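Local coordinates for protein RNA-dependent RNA Polymerase (Bombyx mori cytoplasmic polyhedrosis virus, PDB 6TZ0) that catalyses RNA-directed RNA synthesis, transcribing the double-stranded viral genome into plus strands and probably also making the complementary minus strands during replication, at residues R465-V477 with L611-E623. Sequence-based numbering, arbitrary orientation.
Sequences RIFKSLKAPIKLV and LEAANSQTSTSYE
Ser621 N donates to Ile474 O at 2.7 Å in a straight hydrogen bond, 178° at the hydrogen. It joins strands 474-477 and 620-624, the two parallel inner strands of a four-stranded mixed sheet in the central polymerase domain. The short strand pieces 474-477 and 620-623 make an angle of 59° with each other. Strand 489-491 pairs antiparallel with the outer side of 474-477, and 628-631 does the same beside 620-624. Ile474 O also receives a CA-H...O contact from Thr620 CA at 3.4 Å.

With CG1 anti to the carbonyl carbon (chi1 -64°), Ile474 sends CD1 against the backbone of the loop at Gln617 and Thr618. There CD1 lies 3.4 Å from Gln617 O. The Thr618 side chain is about 8 Å from that of Asp552, a UTP-binding residue. The other branch of Ile474, CG2, meets Thr620 CG2. Leu476 straddles two neighbours: CD1 approaches Thr620 OG1, while CD2 reaches Tyr622 CD1 at 3.9 Å. The Leu476 and Tyr622 side chains cross at about a right angle, and helix 349-356 packs against both. Ser621 OG is hydrogen-bonded to Gln629 NE2 on strand 628-631.

Each strand follows a helix. Just past the helices, Leu470 CD1 lies near Asn615 CB. A second chain, Viral structural protein 4, packs here, with its Gly327 on Phe467 and its Thr543 on Asn615. Between the helices, the branch methyl Ile466 CG2 rests 3.7 Å from Leu611 CD2.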
loop_
_atom_site.group_PDB
_atom_site.type_symbol
_atom_site.label_atom_id
_atom_site.label_comp_id
_atom_site.label_asym_id
_atom_site.label_seq_id
_atom_site.Cartn_x
_atom_site.Cartn_y
_atom_site.Cartn_z
ATOM N N ARG A 465 -0.602 -17.359 -17.873
ATOM C CA ARG A 465 -0.947 -16.051 -17.329
ATOM C C ARG A 465 0.190 -15.459 -16.499
ATOM O O ARG A 465 0.474 -14.256 -16.586
ATOM C CB ARG A 465 -2.225 -16.199 -16.507
ATOM C CG ARG A 465 -2.655 -14.974 -15.781
ATOM C CD ARG A 465 -4.058 -15.118 -15.243
ATOM N NE ARG A 465 -4.242 -16.200 -14.281
ATOM C CZ ARG A 465 -4.077 -16.080 -12.969
ATOM N NH1 ARG A 465 -4.292 -17.121 -12.181
ATOM N NH2 ARG A 465 -3.703 -14.924 -12.442
ATOM N N ILE A 466 0.890 -16.302 -15.742
ATOM C CA ILE A 466 1.975 -15.842 -14.880
ATOM C C ILE A 466 3.166 -15.374 -15.713
ATOM O O ILE A 466 3.759 -14.315 -15.456
ATOM C CB ILE A 466 2.373 -16.972 -13.916
ATOM C CG1 ILE A 466 1.148 -17.477 -13.145
ATOM C CG2 ILE A 466 3.457 -16.512 -12.985
ATOM C CD1 ILE A 466 0.462 -16.437 -12.301
ATOM N N PHE A 467 3.516 -16.143 -16.744
ATOM C CA PHE A 467 4.633 -15.753 -17.592
ATOM C C PHE A 467 4.276 -14.554 -18.452
ATOM O O PHE A 467 5.153 -13.761 -18.794
ATOM C CB PHE A 467 5.072 -16.915 -18.475
ATOM C CG PHE A 467 5.363 -18.169 -17.721
ATOM C CD1 PHE A 467 6.372 -18.212 -16.782
ATOM C CD2 PHE A 467 4.671 -19.330 -18.009
ATOM C CE1 PHE A 467 6.647 -19.373 -16.098
ATOM C CE2 PHE A 467 4.944 -20.494 -17.336
ATOM C CZ PHE A 467 5.935 -20.517 -16.383
ATOM N N LYS A 468 2.999 -14.406 -18.802
ATOM C CA LYS A 468 2.554 -13.195 -19.479
ATOM C C LYS A 468 2.696 -11.977 -18.575
ATOM O O LYS A 468 3.052 -10.888 -19.038
ATOM C CB LYS A 468 1.106 -13.367 -19.935
ATOM C CG LYS A 468 0.552 -12.211 -20.724
ATOM C CD LYS A 468 -0.849 -12.510 -21.214
ATOM C CE LYS A 468 -1.840 -12.471 -20.067
ATOM N NZ LYS A 468 -3.244 -12.626 -20.540
ATOM N N SER A 469 2.445 -12.146 -17.276
ATOM C CA SER A 469 2.624 -11.039 -16.341
ATOM C C SER A 469 4.081 -10.686 -16.106
ATOM O O SER A 469 4.375 -9.533 -15.780
ATOM C CB SER A 469 2.014 -11.366 -14.999
ATOM O OG SER A 469 2.748 -12.385 -14.347
ATOM N N LEU A 470 4.997 -11.643 -16.253
ATOM C CA LEU A 470 6.421 -11.323 -16.117
ATOM C C LEU A 470 6.964 -10.425 -17.228
ATOM O O LEU A 470 8.119 -9.998 -17.141
ATOM C CB LEU A 470 7.261 -12.595 -16.070
ATOM C CG LEU A 470 7.175 -13.455 -14.816
ATOM C CD1 LEU A 470 7.972 -14.720 -15.011
ATOM C CD2 LEU A 470 7.681 -12.674 -13.632
ATOM N N LYS A 471 6.178 -10.143 -18.264
ATOM C CA LYS A 471 6.589 -9.303 -19.377
ATOM C C LYS A 471 6.210 -7.839 -19.177
ATOM O O LYS A 471 6.828 -6.963 -19.786
ATOM C CB LYS A 471 5.941 -9.851 -20.647
ATOM C CG LYS A 471 6.489 -9.374 -21.964
ATOM C CD LYS A 471 5.631 -9.948 -23.074
ATOM C CE LYS A 471 5.782 -11.460 -23.142
ATOM N NZ LYS A 471 5.025 -12.064 -24.265
ATOM N N ALA A 472 5.211 -7.554 -18.343
ATOM C CA ALA A 472 4.609 -6.257 -18.074
ATOM C C ALA A 472 5.413 -5.479 -17.037
ATOM O O ALA A 472 5.976 -6.068 -16.110
ATOM C CB ALA A 472 3.177 -6.436 -17.577
ATOM N N PRO A 473 5.486 -4.156 -17.154
ATOM C CA PRO A 473 6.251 -3.368 -16.185
ATOM C C PRO A 473 5.448 -3.067 -14.928
ATOM O O PRO A 473 4.219 -3.128 -14.908
ATOM C CB PRO A 473 6.560 -2.080 -16.952
ATOM C CG PRO A 473 5.419 -1.936 -17.876
ATOM C CD PRO A 473 5.029 -3.327 -18.284
ATOM N N ILE A 474 6.177 -2.720 -13.872
ATOM C CA ILE A 474 5.591 -2.370 -12.585
ATOM C C ILE A 474 5.444 -0.857 -12.527
ATOM O O ILE A 474 6.426 -0.123 -12.681
ATOM C CB ILE A 474 6.440 -2.896 -11.419
ATOM C CG1 ILE A 474 6.464 -4.424 -11.431
ATOM C CG2 ILE A 474 5.907 -2.381 -10.100
ATOM C CD1 ILE A 474 7.448 -5.027 -10.472
ATOM N N LYS A 475 4.222 -0.388 -12.304
ATOM C CA LYS A 475 3.927 1.031 -12.399
ATOM C C LYS A 475 4.352 1.765 -11.133
ATOM O O LYS A 475 4.516 1.176 -10.065
ATOM C CB LYS A 475 2.439 1.250 -12.652
ATOM C CG LYS A 475 1.934 0.575 -13.908
ATOM C CD LYS A 475 2.607 1.122 -15.145
ATOM C CE LYS A 475 2.122 2.523 -15.453
ATOM N NZ LYS A 475 2.716 3.048 -16.712
ATOM N N LEU A 476 4.526 3.073 -11.270
ATOM C CA LEU A 476 4.939 3.942 -10.180
ATOM C C LEU A 476 3.904 5.044 -10.009
ATOM O O LEU A 476 3.459 5.646 -10.989
ATOM C CB LEU A 476 6.324 4.534 -10.467
ATOM C CG LEU A 476 7.123 5.273 -9.396
ATOM C CD1 LEU A 476 8.592 5.043 -9.651
ATOM C CD2 LEU A 476 6.847 6.768 -9.394
ATOM N N VAL A 477 3.521 5.309 -8.766
ATOM C CA VAL A 477 2.586 6.385 -8.457
ATOM C C VAL A 477 3.035 7.050 -7.159
ATOM O O VAL A 477 3.480 6.385 -6.221
ATOM C CB VAL A 477 1.126 5.864 -8.411
ATOM C CG1 VAL A 477 0.947 4.743 -7.397
ATOM C CG2 VAL A 477 0.136 6.993 -8.152
ATOM N N LEU A 611 8.127 -20.572 -7.537
ATOM C CA LEU A 611 8.145 -19.827 -8.787
ATOM C C LEU A 611 8.174 -18.329 -8.541
ATOM O O LEU A 611 8.763 -17.587 -9.333
ATOM C CB LEU A 611 6.943 -20.230 -9.642
ATOM C CG LEU A 611 6.888 -19.793 -11.106
ATOM C CD1 LEU A 611 6.262 -20.884 -11.933
ATOM C CD2 LEU A 611 6.091 -18.524 -11.288
ATOM N N GLU A 612 7.563 -17.863 -7.455
ATOM C CA GLU A 612 7.683 -16.452 -7.120
ATOM C C GLU A 612 9.087 -16.118 -6.639
ATOM O O GLU A 612 9.654 -15.100 -7.045
ATOM C CB GLU A 612 6.637 -16.070 -6.075
ATOM C CG GLU A 612 6.519 -14.580 -5.821
ATOM C CD GLU A 612 7.435 -14.098 -4.717
ATOM O OE1 GLU A 612 7.692 -14.877 -3.780
ATOM O OE2 GLU A 612 7.931 -12.960 -4.809
ATOM N N ALA A 613 9.661 -16.952 -5.770
ATOM C CA ALA A 613 10.982 -16.673 -5.225
ATOM C C ALA A 613 12.085 -16.790 -6.264
ATOM O O ALA A 613 13.129 -16.154 -6.109
ATOM C CB ALA A 613 11.275 -17.611 -4.058
ATOM N N ALA A 614 11.881 -17.569 -7.321
ATOM C CA ALA A 614 12.912 -17.729 -8.332
ATOM C C ALA A 614 12.832 -16.706 -9.454
ATOM O O ALA A 614 13.781 -16.597 -10.234
ATOM C CB ALA A 614 12.837 -19.131 -8.935
ATOM N N ASN A 615 11.732 -15.968 -9.569
ATOM C CA ASN A 615 11.529 -15.002 -10.648
ATOM C C ASN A 615 11.200 -13.661 -10.012
ATOM O O ASN A 615 10.032 -13.289 -9.899
ATOM C CB ASN A 615 10.410 -15.462 -11.565
ATOM C CG ASN A 615 10.721 -16.763 -12.251
ATOM O OD1 ASN A 615 11.834 -16.987 -12.705
ATOM N ND2 ASN A 615 9.740 -17.646 -12.307
ATOM N N SER A 616 12.226 -12.917 -9.626
ATOM C CA SER A 616 12.048 -11.712 -8.828
ATOM C C SER A 616 12.538 -10.502 -9.606
ATOM O O SER A 616 13.705 -10.446 -10.004
ATOM C CB SER A 616 12.791 -11.827 -7.501
ATOM O OG SER A 616 14.181 -11.895 -7.726
ATOM N N GLN A 617 11.649 -9.538 -9.815
ATOM C CA GLN A 617 11.996 -8.291 -10.481
ATOM C C GLN A 617 11.256 -7.168 -9.776
ATOM O O GLN A 617 10.024 -7.138 -9.780
ATOM C CB GLN A 617 11.625 -8.327 -11.961
ATOM C CG GLN A 617 12.171 -7.159 -12.726
ATOM C CD GLN A 617 13.661 -7.256 -12.907
ATOM O OE1 GLN A 617 14.177 -8.296 -13.293
ATOM N NE2 GLN A 617 14.365 -6.179 -12.607
ATOM N N THR A 618 12.005 -6.242 -9.191
ATOM C CA THR A 618 11.439 -5.192 -8.359
ATOM C C THR A 618 11.217 -3.887 -9.114
ATOM O O THR A 618 10.242 -3.182 -8.828
ATOM C CB THR A 618 12.364 -4.953 -7.154
ATOM O OG1 THR A 618 12.587 -6.194 -6.477
ATOM C CG2 THR A 618 11.761 -3.989 -6.158
ATOM N N SER A 619 12.037 -3.626 -10.141
ATOM C CA SER A 619 12.256 -2.291 -10.697
ATOM C C SER A 619 10.991 -1.659 -11.255
ATOM O O SER A 619 10.400 -2.159 -12.215
ATOM C CB SER A 619 13.312 -2.365 -11.792
ATOM O OG SER A 619 14.550 -2.782 -11.267
ATOM N N THR A 620 10.583 -0.557 -10.643
ATOM C CA THR A 620 9.418 0.180 -11.087
ATOM C C THR A 620 9.760 1.041 -12.291
ATOM O O THR A 620 10.869 1.565 -12.417
ATOM C CB THR A 620 8.883 1.061 -9.965
ATOM O OG1 THR A 620 9.906 1.974 -9.560
ATOM C CG2 THR A 620 8.488 0.218 -8.786
ATOM N N SER A 621 8.787 1.185 -13.179
ATOM C CA SER A 621 8.932 1.986 -14.384
ATOM C C SER A 621 7.982 3.168 -14.291
ATOM O O SER A 621 6.779 2.985 -14.090
ATOM C CB SER A 621 8.644 1.150 -15.628
ATOM O OG SER A 621 8.750 1.938 -16.793
ATOM N N TYR A 622 8.520 4.373 -14.424
ATOM C CA TYR A 622 7.722 5.588 -14.433
ATOM C C TYR A 622 7.727 6.195 -15.827
ATOM O O TYR A 622 8.772 6.249 -16.481
ATOM C CB TYR A 622 8.232 6.603 -13.410
ATOM C CG TYR A 622 7.469 7.896 -13.475
ATOM C CD1 TYR A 622 6.141 7.960 -13.077
ATOM C CD2 TYR A 622 8.071 9.055 -13.942
ATOM C CE1 TYR A 622 5.433 9.139 -13.148
ATOM C CE2 TYR A 622 7.376 10.234 -14.013
ATOM C CZ TYR A 622 6.055 10.270 -13.628
ATOM O OH TYR A 622 5.360 11.454 -13.688
ATOM N N GLU A 623 6.558 6.641 -16.277
ATOM C CA GLU A 623 6.408 7.268 -17.585
ATOM C C GLU A 623 6.445 8.779 -17.408
ATOM O O GLU A 623 5.484 9.376 -16.914
ATOM C CB GLU A 623 5.107 6.830 -18.246
ATOM C CG GLU A 623 4.893 7.435 -19.612
ATOM C CD GLU A 623 3.613 6.962 -20.260
ATOM O OE1 GLU A 623 2.875 6.184 -19.621
ATOM O OE2 GLU A 623 3.347 7.362 -21.413
#